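Putative acetyltransferase (Nocardia farcinica, PDB 3D9W) probably transfers an acetyl group from acetyl-coenzyme A to the nitrogen of arylamine substrates. Local coordinates at residues 19-24 and 72-77; 50-55 and 267-272; 80-85 and 117-122. One frame throughout, in Å; residues are numbered along the deposited sequence.

The three contacts run from the rim of the fold to its middle. Contact 1 is partly buried, centred about 16 Å from the centre of the chain, and joins two N-terminal helical elements through small apolar groups and an arginine-to-carbonyl bond. Contact 2 is buried and joins two largely irregular segments; its cross-contact is aliphatic, while E52 and D268 pair with arginines outside it. Contact 3, centred about 5 Å from the chain centre, sets helix 82-95 against strand 117-125 and brings a cysteine and a histidine together. Salt bridges tie them: R77 to E270 and D268 between contacts 1 and 2, K72 to E84 between 1 and 3. F51 packs on G80 and Y81 between 2 and 3.

Contact 1: 19-24 and 72-77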
loop_
_atom_site.group_PDB
_atom_site.type_symbol
_atom_site.label_atom_id
_atom_site.label_comp_id
_atom_site.label_asym_id
_atom_site.label_seq_id
_atom_site.Cartn_x
_atom_site.Cartn_y
_atom_site.Cartn_z
ATOM N N ASP A 19 3.192 -14.862 -14.175
ATOM C CA ASP A 19 3.174 -14.171 -15.457
ATOM C C ASP A 19 2.020 -13.190 -15.630
ATOM O O ASP A 19 2.186 -12.126 -16.217
ATOM C CB ASP A 19 3.224 -15.217 -16.561
ATOM C CG ASP A 19 4.414 -16.156 -16.390
ATOM O OD1 ASP A 19 5.562 -15.727 -16.668
ATOM O OD2 ASP A 19 4.199 -17.312 -15.940
ATOM N N ALA A 20 0.852 -13.531 -15.113
ATOM C CA ALA A 20 -0.262 -12.608 -15.213
ATOM C C ALA A 20 0.152 -11.352 -14.442
ATOM O O ALA A 20 0.075 -10.236 -14.949
ATOM C CB ALA A 20 -1.509 -13.222 -14.592
ATOM N N TYR A 21 0.614 -11.556 -13.213
ATOM C CA TYR A 21 1.041 -10.468 -12.347
ATOM C C TYR A 21 2.131 -9.578 -12.950
ATOM O O TYR A 21 1.944 -8.367 -13.089
ATOM C CB TYR A 21 1.531 -11.025 -11.003
ATOM C CG TYR A 21 2.071 -9.967 -10.081
ATOM C CD1 TYR A 21 1.217 -9.066 -9.434
ATOM C CD2 TYR A 21 3.445 -9.815 -9.907
ATOM C CE1 TYR A 21 1.728 -8.031 -8.633
ATOM C CE2 TYR A 21 3.965 -8.782 -9.113
ATOM C CZ TYR A 21 3.105 -7.899 -8.483
ATOM O OH TYR A 21 3.640 -6.895 -7.719
ATOM N N LEU A 22 3.272 -10.169 -13.289
ATOM C CA LEU A 22 4.381 -9.403 -13.852
ATOM C C LEU A 22 3.965 -8.634 -15.105
ATOM O O LEU A 22 4.455 -7.524 -15.367
ATOM C CB LEU A 22 5.561 -10.331 -14.164
ATOM C CG LEU A 22 6.141 -11.016 -12.927
ATOM C CD1 LEU A 22 7.315 -11.889 -13.332
ATOM C CD2 LEU A 22 6.572 -9.969 -11.914
ATOM N N ALA A 23 3.046 -9.227 -15.862
ATOM C CA ALA A 23 2.542 -8.610 -17.077
ATOM C C ALA A 23 1.684 -7.417 -16.708
ATOM O O ALA A 23 1.747 -6.366 -17.334
ATOM C CB ALA A 23 1.718 -9.607 -17.863
ATOM N N ARG A 24 0.888 -7.585 -15.667
ATOM C CA ARG A 24 -0.005 -6.535 -15.221
ATOM C C ARG A 24 0.700 -5.286 -14.694
ATOM O O ARG A 24 0.207 -4.180 -14.895
ATOM C CB ARG A 24 -0.955 -7.098 -14.161
ATOM C CG ARG A 24 -2.133 -6.209 -13.847
ATOM C CD ARG A 24 -1.809 -5.240 -12.737
ATOM N NE ARG A 24 -2.924 -4.336 -12.478
ATOM C CZ ARG A 24 -3.115 -3.188 -13.114
ATOM N NH1 ARG A 24 -2.265 -2.792 -14.053
ATOM N NH2 ARG A 24 -4.157 -2.435 -12.803
ATOM N N LYS A 72 -9.081 -9.566 -8.719
ATOM C CA LYS A 72 -9.382 -8.163 -8.461
ATOM C C LYS A 72 -8.272 -7.208 -8.917
ATOM O O LYS A 72 -8.519 -6.270 -9.684
ATOM C CB LYS A 72 -9.630 -7.988 -6.966
ATOM C CG LYS A 72 -10.087 -6.613 -6.537
ATOM C CD LYS A 72 -10.270 -6.588 -5.031
ATOM C CE LYS A 72 -10.895 -5.307 -4.528
ATOM N NZ LYS A 72 -11.114 -5.404 -3.064
ATOM N N LEU A 73 -7.049 -7.463 -8.457
ATOM C CA LEU A 73 -5.906 -6.608 -8.777
ATOM C C LEU A 73 -5.152 -6.889 -10.069
ATOM O O LEU A 73 -4.480 -5.999 -10.591
ATOM C CB LEU A 73 -4.914 -6.631 -7.615
ATOM C CG LEU A 73 -5.521 -6.388 -6.236
ATOM C CD1 LEU A 73 -4.407 -6.157 -5.244
ATOM C CD2 LEU A 73 -6.446 -5.194 -6.280
ATOM N N VAL A 74 -5.250 -8.113 -10.583
ATOM C CA VAL A 74 -4.547 -8.469 -11.816
ATOM C C VAL A 74 -5.477 -8.651 -13.009
ATOM O O VAL A 74 -5.081 -8.391 -14.144
ATOM C CB VAL A 74 -3.704 -9.774 -11.640
ATOM C CG1 VAL A 74 -3.072 -10.178 -12.968
ATOM C CG2 VAL A 74 -2.619 -9.564 -10.591
ATOM N N HIS A 75 -6.711 -9.081 -12.768
ATOM C CA HIS A 75 -7.639 -9.306 -13.875
ATOM C C HIS A 75 -8.839 -8.381 -13.936
ATOM O O HIS A 75 -9.776 -8.643 -14.684
ATOM C CB HIS A 75 -8.141 -10.745 -13.845
ATOM C CG HIS A 75 -7.044 -11.750 -13.854
ATOM N ND1 HIS A 75 -6.143 -11.850 -14.890
ATOM C CD2 HIS A 75 -6.666 -12.665 -12.933
ATOM C CE1 HIS A 75 -5.252 -12.785 -14.604
ATOM N NE2 HIS A 75 -5.548 -13.293 -13.422
ATOM N N SER A 76 -8.825 -7.314 -13.150
ATOM C CA SER A 76 -9.931 -6.370 -13.156
ATOM C C SER A 76 -9.399 -4.977 -12.952
ATOM O O SER A 76 -8.244 -4.792 -12.568
ATOM C CB SER A 76 -10.936 -6.684 -12.044
ATOM O OG SER A 76 -11.581 -7.925 -12.271
ATOM N N ARG A 77 -10.247 -3.992 -13.214
ATOM C CA ARG A 77 -9.867 -2.605 -13.034
ATOM C C ARG A 77 -10.299 -2.234 -11.646
ATOM O O ARG A 77 -11.265 -1.512 -11.450
ATOM C CB ARG A 77 -10.565 -1.727 -14.060
ATOM C CG ARG A 77 -10.146 -2.041 -15.483
ATOM C CD ARG A 77 -9.381 -0.891 -16.050
ATOM N NE ARG A 77 -10.250 0.274 -16.156
ATOM C CZ ARG A 77 -9.815 1.519 -16.309
ATOM N NH1 ARG A 77 -8.509 1.780 -16.371
ATOM N NH2 ARG A 77 -10.693 2.503 -16.407
HETATM O O HOH W 1 -5.846 -3.781 -11.087
#
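A20, Y21 and R24 of helix 18-25 meet the segment around V74, where the chain leaves helix 66-73: a helix-to-loop contact in the N-terminal helical bundle of the arylamine N-acetyltransferase fold, toward its surface. V74 touches the helix with both branches. Its CG1, held anti to the backbone N (chi1 176°), reaches the helix backbone and lies 3.8 Å from A20 CB, while CG2 comes to the edge of the Y21 ring, 4.0 Å from CD1. A branched valine suits this place because it can serve two neighbours at once, and the small A20 lets the chains come close: the CA atoms of Y21 and V74 are 6.0 Å apart. H75 closes over the same patch, with CE1 3.8 Å from A20 CB, and V74 CG1 rests against one face of the imidazole, toward its rim. Y21 belongs also to the bundle behind, its ring packed on L88, F89 and A92 of helix 82-95 and its OH hydrogen-bonded to H45 ND1. R24 is partly exposed. Its long chain bends at chi2 (-89°), passes beside V74 and brings its charged end to the C-terminal end of helix 66-73, where a positive group would probably be favoured. There NE donates to L73 O at 3.0 Å, with the oxygen in the guanidinium plane, and NH2 donates to a water 2.8 Å away that lies close to L73 O as well.

Contact 2: 50-55 and 267-272; sequences PFENLE and FDIELP
E52 OE2 is gripped from outside the contact by R78 NE in a salt bridge and by the backbone N of G79, and this same oxygen lies 3.9 Å from I269 CD1. The other carboxylate oxygen, OE1, takes a weak bond from L54 N at 3.2 Å, with an N-H...O angle of 131°. Glutamate suits the position because its acid end can hold the arginine and two backbone N-H groups in a buried place while its methylenes face a hydrocarbon. To do so the chain starts from the crowded position, CG between the backbone N and the carbonyl carbon (chi1 53°), and bends again at chi2. I269 is the hydrocarbon it meets. Its extended chain sends CD1 to 3.7 Å from E52 CB, while CG1 turns to P50 CB and the CG2 branch approaches L54 CD1 at 4.0 Å. A beta-branched isoleucine can thus touch three residues of 50-55 together. Farther along, L54 CD1 points into the fork of L271, near both of its methyls, and R78 also packs on I269, L54 and L271. At the other end the carbonyl oxygen of F267 points at the rigid ring of P50, 3.2 Å from its CB, and P50 CG is 4.2 Å from D268 CB; D268 itself turns its carboxylate to R226 and R77. F267 packs on strand 223-227. The whole is a seam typical of the arylamine N-acetyltransferase fold, where the N-terminal helical region meets the C-terminal alpha/beta part.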
loop_
_atom_site.group_PDB
_atom_site.type_symbol
_atom_site.label_atom_id
_atom_site.label_comp_id
_atom_site.label_asym_id
_atom_site.label_seq_id
_atom_site.Cartn_x
_atom_site.Cartn_y
_atom_site.Cartn_z
ATOM N N PRO A 50 -4.000 0.469 -8.452
ATOM C CA PRO A 50 -4.754 1.529 -7.775
ATOM C C PRO A 50 -4.951 1.222 -6.279
ATOM O O PRO A 50 -4.809 0.084 -5.838
ATOM C CB PRO A 50 -6.090 1.539 -8.528
ATOM C CG PRO A 50 -5.745 1.052 -9.865
ATOM C CD PRO A 50 -4.799 -0.085 -9.556
ATOM N N PHE A 51 -5.276 2.245 -5.504
ATOM C CA PHE A 51 -5.522 2.065 -4.083
ATOM C C PHE A 51 -6.994 2.372 -3.809
ATOM O O PHE A 51 -7.513 3.391 -4.256
ATOM C CB PHE A 51 -4.631 2.994 -3.276
ATOM C CG PHE A 51 -4.840 2.897 -1.803
ATOM C CD1 PHE A 51 -5.947 3.492 -1.201
ATOM C CD2 PHE A 51 -3.928 2.219 -1.010
ATOM C CE1 PHE A 51 -6.138 3.417 0.171
ATOM C CE2 PHE A 51 -4.107 2.137 0.363
ATOM C CZ PHE A 51 -5.216 2.738 0.956
ATOM N N GLU A 52 -7.672 1.498 -3.074
ATOM C CA GLU A 52 -9.083 1.724 -2.801
ATOM C C GLU A 52 -9.629 0.881 -1.666
ATOM O O GLU A 52 -9.100 -0.186 -1.364
ATOM C CB GLU A 52 -9.894 1.429 -4.051
ATOM C CG GLU A 52 -9.595 0.065 -4.598
ATOM C CD GLU A 52 -10.820 -0.617 -5.101
ATOM O OE1 GLU A 52 -11.765 -0.747 -4.303
ATOM O OE2 GLU A 52 -10.841 -1.022 -6.282
ATOM N N ASN A 53 -10.710 1.372 -1.067
ATOM C CA ASN A 53 -11.385 0.704 0.038
ATOM C C ASN A 53 -12.843 0.522 -0.346
ATOM O O ASN A 53 -13.707 0.366 0.516
ATOM C CB ASN A 53 -11.295 1.562 1.308
ATOM C CG ASN A 53 -11.983 2.919 1.154
ATOM O OD1 ASN A 53 -12.016 3.484 0.057
ATOM N ND2 ASN A 53 -12.515 3.455 2.252
ATOM N N LEU A 54 -13.114 0.526 -1.646
ATOM C CA LEU A 54 -14.481 0.410 -2.130
ATOM C C LEU A 54 -15.307 -0.788 -1.642
ATOM O O LEU A 54 -16.483 -0.621 -1.304
ATOM C CB LEU A 54 -14.504 0.487 -3.659
ATOM C CG LEU A 54 -14.256 1.888 -4.225
ATOM C CD1 LEU A 54 -14.519 1.891 -5.713
ATOM C CD2 LEU A 54 -15.170 2.886 -3.544
ATOM N N GLU A 55 -14.726 -1.983 -1.592
ATOM C CA GLU A 55 -15.488 -3.138 -1.123
ATOM C C GLU A 55 -16.035 -2.873 0.261
ATOM O O GLU A 55 -17.212 -3.111 0.524
ATOM C CB GLU A 55 -14.626 -4.395 -1.091
ATOM C CG GLU A 55 -14.291 -4.916 -2.463
ATOM C CD GLU A 55 -15.506 -4.923 -3.372
ATOM O OE1 GLU A 55 -16.423 -5.755 -3.149
ATOM O OE2 GLU A 55 -15.542 -4.081 -4.299
ATOM N N PHE A 267 -8.311 6.928 -11.431
ATOM C CA PHE A 267 -7.981 5.851 -10.524
ATOM C C PHE A 267 -8.033 4.473 -11.143
ATOM O O PHE A 267 -7.834 3.470 -10.462
ATOM C CB PHE A 267 -8.900 5.955 -9.308
ATOM C CG PHE A 267 -8.677 7.207 -8.508
ATOM C CD1 PHE A 267 -7.550 7.336 -7.694
ATOM C CD2 PHE A 267 -9.550 8.278 -8.610
ATOM C CE1 PHE A 267 -7.293 8.514 -6.994
ATOM C CE2 PHE A 267 -9.305 9.468 -7.915
ATOM C CZ PHE A 267 -8.174 9.582 -7.105
ATOM N N ASP A 268 -8.301 4.438 -12.441
ATOM C CA ASP A 268 -8.358 3.199 -13.194
ATOM C C ASP A 268 -9.125 2.119 -12.474
ATOM O O ASP A 268 -8.708 0.966 -12.412
ATOM C CB ASP A 268 -6.945 2.745 -13.504
ATOM C CG ASP A 268 -6.178 3.793 -14.247
ATOM O OD1 ASP A 268 -6.694 4.246 -15.293
ATOM O OD2 ASP A 268 -5.080 4.174 -13.786
ATOM N N ILE A 269 -10.257 2.532 -11.927
ATOM C CA ILE A 269 -11.149 1.657 -11.207
ATOM C C ILE A 269 -12.455 1.630 -11.992
ATOM O O ILE A 269 -12.974 2.678 -12.365
ATOM C CB ILE A 269 -11.376 2.191 -9.782
ATOM C CG1 ILE A 269 -10.081 2.039 -8.988
ATOM C CG2 ILE A 269 -12.553 1.478 -9.117
ATOM C CD1 ILE A 269 -10.152 2.559 -7.582
ATOM N N GLU A 270 -12.960 0.425 -12.250
ATOM C CA GLU A 270 -14.205 0.213 -12.996
ATOM C C GLU A 270 -15.189 -0.572 -12.121
ATOM O O GLU A 270 -14.862 -1.646 -11.615
ATOM C CB GLU A 270 -13.913 -0.577 -14.278
ATOM C CG GLU A 270 -14.816 -0.246 -15.451
ATOM C CD GLU A 270 -14.029 -0.044 -16.741
ATOM O OE1 GLU A 270 -12.957 0.615 -16.700
ATOM O OE2 GLU A 270 -14.492 -0.534 -17.796
ATOM N N LEU A 271 -16.392 -0.038 -11.958
ATOM C CA LEU A 271 -17.404 -0.674 -11.133
ATOM C C LEU A 271 -18.706 -0.860 -11.879
ATOM O O LEU A 271 -19.010 -0.127 -12.813
ATOM C CB LEU A 271 -17.708 0.188 -9.923
ATOM C CG LEU A 271 -16.581 0.724 -9.069
ATOM C CD1 LEU A 271 -17.159 1.534 -7.901
ATOM C CD2 LEU A 271 -15.745 -0.441 -8.567
ATOM N N PRO A 272 -19.508 -1.847 -11.469
ATOM C CA PRO A 272 -20.783 -2.040 -12.163
ATOM C C PRO A 272 -21.652 -0.832 -11.806
ATOM O O PRO A 272 -21.350 -0.090 -10.863
ATOM C CB PRO A 272 -21.326 -3.326 -11.546
ATOM C CG PRO A 272 -20.083 -4.072 -11.127
ATOM C CD PRO A 272 -19.224 -2.963 -10.552
#

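Contact 3: 80-85 and 117-122; sequences GYCYEN and ATHALL
C82 CB comes obliquely to the H119 ring, 3.6 Å from ND1, while SG sits 5.3 Å from the ring centroid. C82 takes the first turn of helix 82-95, and its SG lies between the backbone N and the carbonyl carbon (chi1 68°), which brings it up against the strand, 3.4 Å from T118 O. On H119 a chi1 of -180° brings the imidazole round from the strand, and a chi2 of 61° turns ND1 to C82, leaving NE2 for D136 OD1, its hydrogen-bond partner. Y191 and F139 pack on the same imidazole, the latter edge-to-face, and would limit its rotation. Next along the helix, A120 CB and T118 O lie oblique to the Y83 ring, whose CD1 is 4.0 Å from A120 CB and whose hydroxyl end is beside T118; F203 meets this ring edge-to-face. A small A120 suits the closest approach of the backbones, its CA 5.6 Å from that of Y83. A classic beta bulge, with T118 and H119 both facing G105, interrupts the regular strand pairing at the histidine. Cysteine at a helix start, histidine on a neighbouring strand and aspartate behind it match the Cys-His-Asp catalytic triad of arylamine N-acetyltransferases, which is related to the Cys-His-Asn triad of papain-like peptidases.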
loop_
_atom_site.group_PDB
_atom_site.type_symbol
_atom_site.label_atom_id
_atom_site.label_comp_id
_atom_site.label_asym_id
_atom_site.label_seq_id
_atom_site.Cartn_x
_atom_site.Cartn_y
_atom_site.Cartn_z
ATOM N N GLY A 80 -6.738 -2.159 -4.264
ATOM C CA GLY A 80 -6.921 -2.650 -2.911
ATOM C C GLY A 80 -6.107 -1.785 -1.972
ATOM O O GLY A 80 -5.436 -0.863 -2.425
ATOM N N TYR A 81 -6.170 -2.042 -0.671
ATOM C CA TYR A 81 -5.370 -1.247 0.244
ATOM C C TYR A 81 -4.131 -2.019 0.693
ATOM O O TYR A 81 -3.782 -3.029 0.086
ATOM C CB TYR A 81 -6.207 -0.738 1.434
ATOM C CG TYR A 81 -7.078 -1.745 2.124
ATOM C CD1 TYR A 81 -6.554 -2.953 2.575
ATOM C CD2 TYR A 81 -8.425 -1.466 2.375
ATOM C CE1 TYR A 81 -7.343 -3.860 3.258
ATOM C CE2 TYR A 81 -9.227 -2.362 3.060
ATOM C CZ TYR A 81 -8.681 -3.558 3.500
ATOM O OH TYR A 81 -9.467 -4.454 4.197
ATOM N N CYS A 82 -3.468 -1.548 1.745
ATOM C CA CYS A 82 -2.240 -2.173 2.225
ATOM C C CYS A 82 -2.165 -3.706 2.231
ATOM O O CYS A 82 -1.324 -4.290 1.550
ATOM C CB CYS A 82 -1.896 -1.639 3.616
ATOM S SG CYS A 82 -3.028 -2.137 4.947
ATOM N N TYR A 83 -3.032 -4.362 2.991
ATOM C CA TYR A 83 -3.011 -5.821 3.068
ATOM C C TYR A 83 -3.174 -6.513 1.714
ATOM O O TYR A 83 -2.433 -7.432 1.381
ATOM C CB TYR A 83 -4.096 -6.308 4.031
ATOM C CG TYR A 83 -3.868 -5.926 5.484
ATOM C CD1 TYR A 83 -2.837 -6.502 6.221
ATOM C CD2 TYR A 83 -4.686 -4.991 6.118
ATOM C CE1 TYR A 83 -2.623 -6.158 7.554
ATOM C CE2 TYR A 83 -4.482 -4.637 7.449
ATOM C CZ TYR A 83 -3.447 -5.228 8.159
ATOM O OH TYR A 83 -3.238 -4.899 9.474
ATOM N N GLU A 84 -4.153 -6.076 0.940
ATOM C CA GLU A 84 -4.393 -6.665 -0.365
ATOM C C GLU A 84 -3.140 -6.527 -1.216
ATOM O O GLU A 84 -2.673 -7.485 -1.828
ATOM C CB GLU A 84 -5.570 -5.960 -1.042
ATOM C CG GLU A 84 -6.902 -6.143 -0.333
ATOM C CD GLU A 84 -7.968 -5.180 -0.825
ATOM O OE1 GLU A 84 -7.870 -3.977 -0.516
ATOM O OE2 GLU A 84 -8.906 -5.621 -1.521
ATOM N N ASN A 85 -2.594 -5.319 -1.241
ATOM C CA ASN A 85 -1.398 -5.034 -2.015
ATOM C C ASN A 85 -0.168 -5.795 -1.543
ATOM O O ASN A 85 0.529 -6.410 -2.346
ATOM C CB ASN A 85 -1.108 -3.536 -1.991
ATOM C CG ASN A 85 -1.595 -2.835 -3.232
ATOM O OD1 ASN A 85 -1.205 -3.179 -4.339
ATOM N ND2 ASN A 85 -2.445 -1.843 -3.057
ATOM N N ALA A 117 -1.856 -0.987 14.766
ATOM C CA ALA A 117 -0.760 -1.484 13.940
ATOM C C ALA A 117 -1.457 -2.335 12.877
ATOM O O ALA A 117 -1.620 -3.549 13.038
ATOM C CB ALA A 117 0.203 -2.333 14.762
ATOM N N THR A 118 -1.880 -1.684 11.797
ATOM C CA THR A 118 -2.595 -2.367 10.733
ATOM C C THR A 118 -2.096 -2.009 9.340
ATOM O O THR A 118 -2.843 -2.080 8.362
ATOM C CB THR A 118 -4.093 -2.052 10.830
ATOM O OG1 THR A 118 -4.310 -0.665 10.562
ATOM C CG2 THR A 118 -4.609 -2.362 12.228
ATOM N N HIS A 119 -0.827 -1.623 9.249
ATOM C CA HIS A 119 -0.253 -1.266 7.959
ATOM C C HIS A 119 0.839 -2.247 7.513
ATOM O O HIS A 119 1.973 -2.200 7.993
ATOM C CB HIS A 119 0.317 0.144 7.996
ATOM C CG HIS A 119 0.915 0.558 6.697
ATOM N ND1 HIS A 119 0.174 0.637 5.538
ATOM C CD2 HIS A 119 2.195 0.822 6.350
ATOM C CE1 HIS A 119 0.976 0.929 4.530
ATOM N NE2 HIS A 119 2.207 1.045 4.996
ATOM N N ALA A 120 0.484 -3.116 6.570
ATOM C CA ALA A 120 1.393 -4.130 6.064
ATOM C C ALA A 120 2.697 -3.594 5.486
ATOM O O ALA A 120 2.703 -2.692 4.645
ATOM C CB ALA A 120 0.675 -4.974 5.028
ATOM N N LEU A 121 3.806 -4.159 5.949
ATOM C CA LEU A 121 5.128 -3.770 5.475
ATOM C C LEU A 121 5.905 -5.037 5.202
ATOM O O LEU A 121 5.653 -6.066 5.822
ATOM C CB LEU A 121 5.869 -2.930 6.523
ATOM C CG LEU A 121 5.386 -1.488 6.753
ATOM C CD1 LEU A 121 6.161 -0.861 7.918
ATOM C CD2 LEU A 121 5.554 -0.656 5.469
ATOM N N LEU A 122 6.844 -4.970 4.266
ATOM C CA LEU A 122 7.646 -6.132 3.929
ATOM C C LEU A 122 9.150 -5.882 4.086
ATOM O O LEU A 122 9.697 -4.933 3.522
ATOM C CB LEU A 122 7.339 -6.583 2.499
ATOM C CG LEU A 122 5.895 -6.977 2.182
ATOM C CD1 LEU A 122 5.723 -7.255 0.692
ATOM C CD2 LEU A 122 5.521 -8.207 2.996
#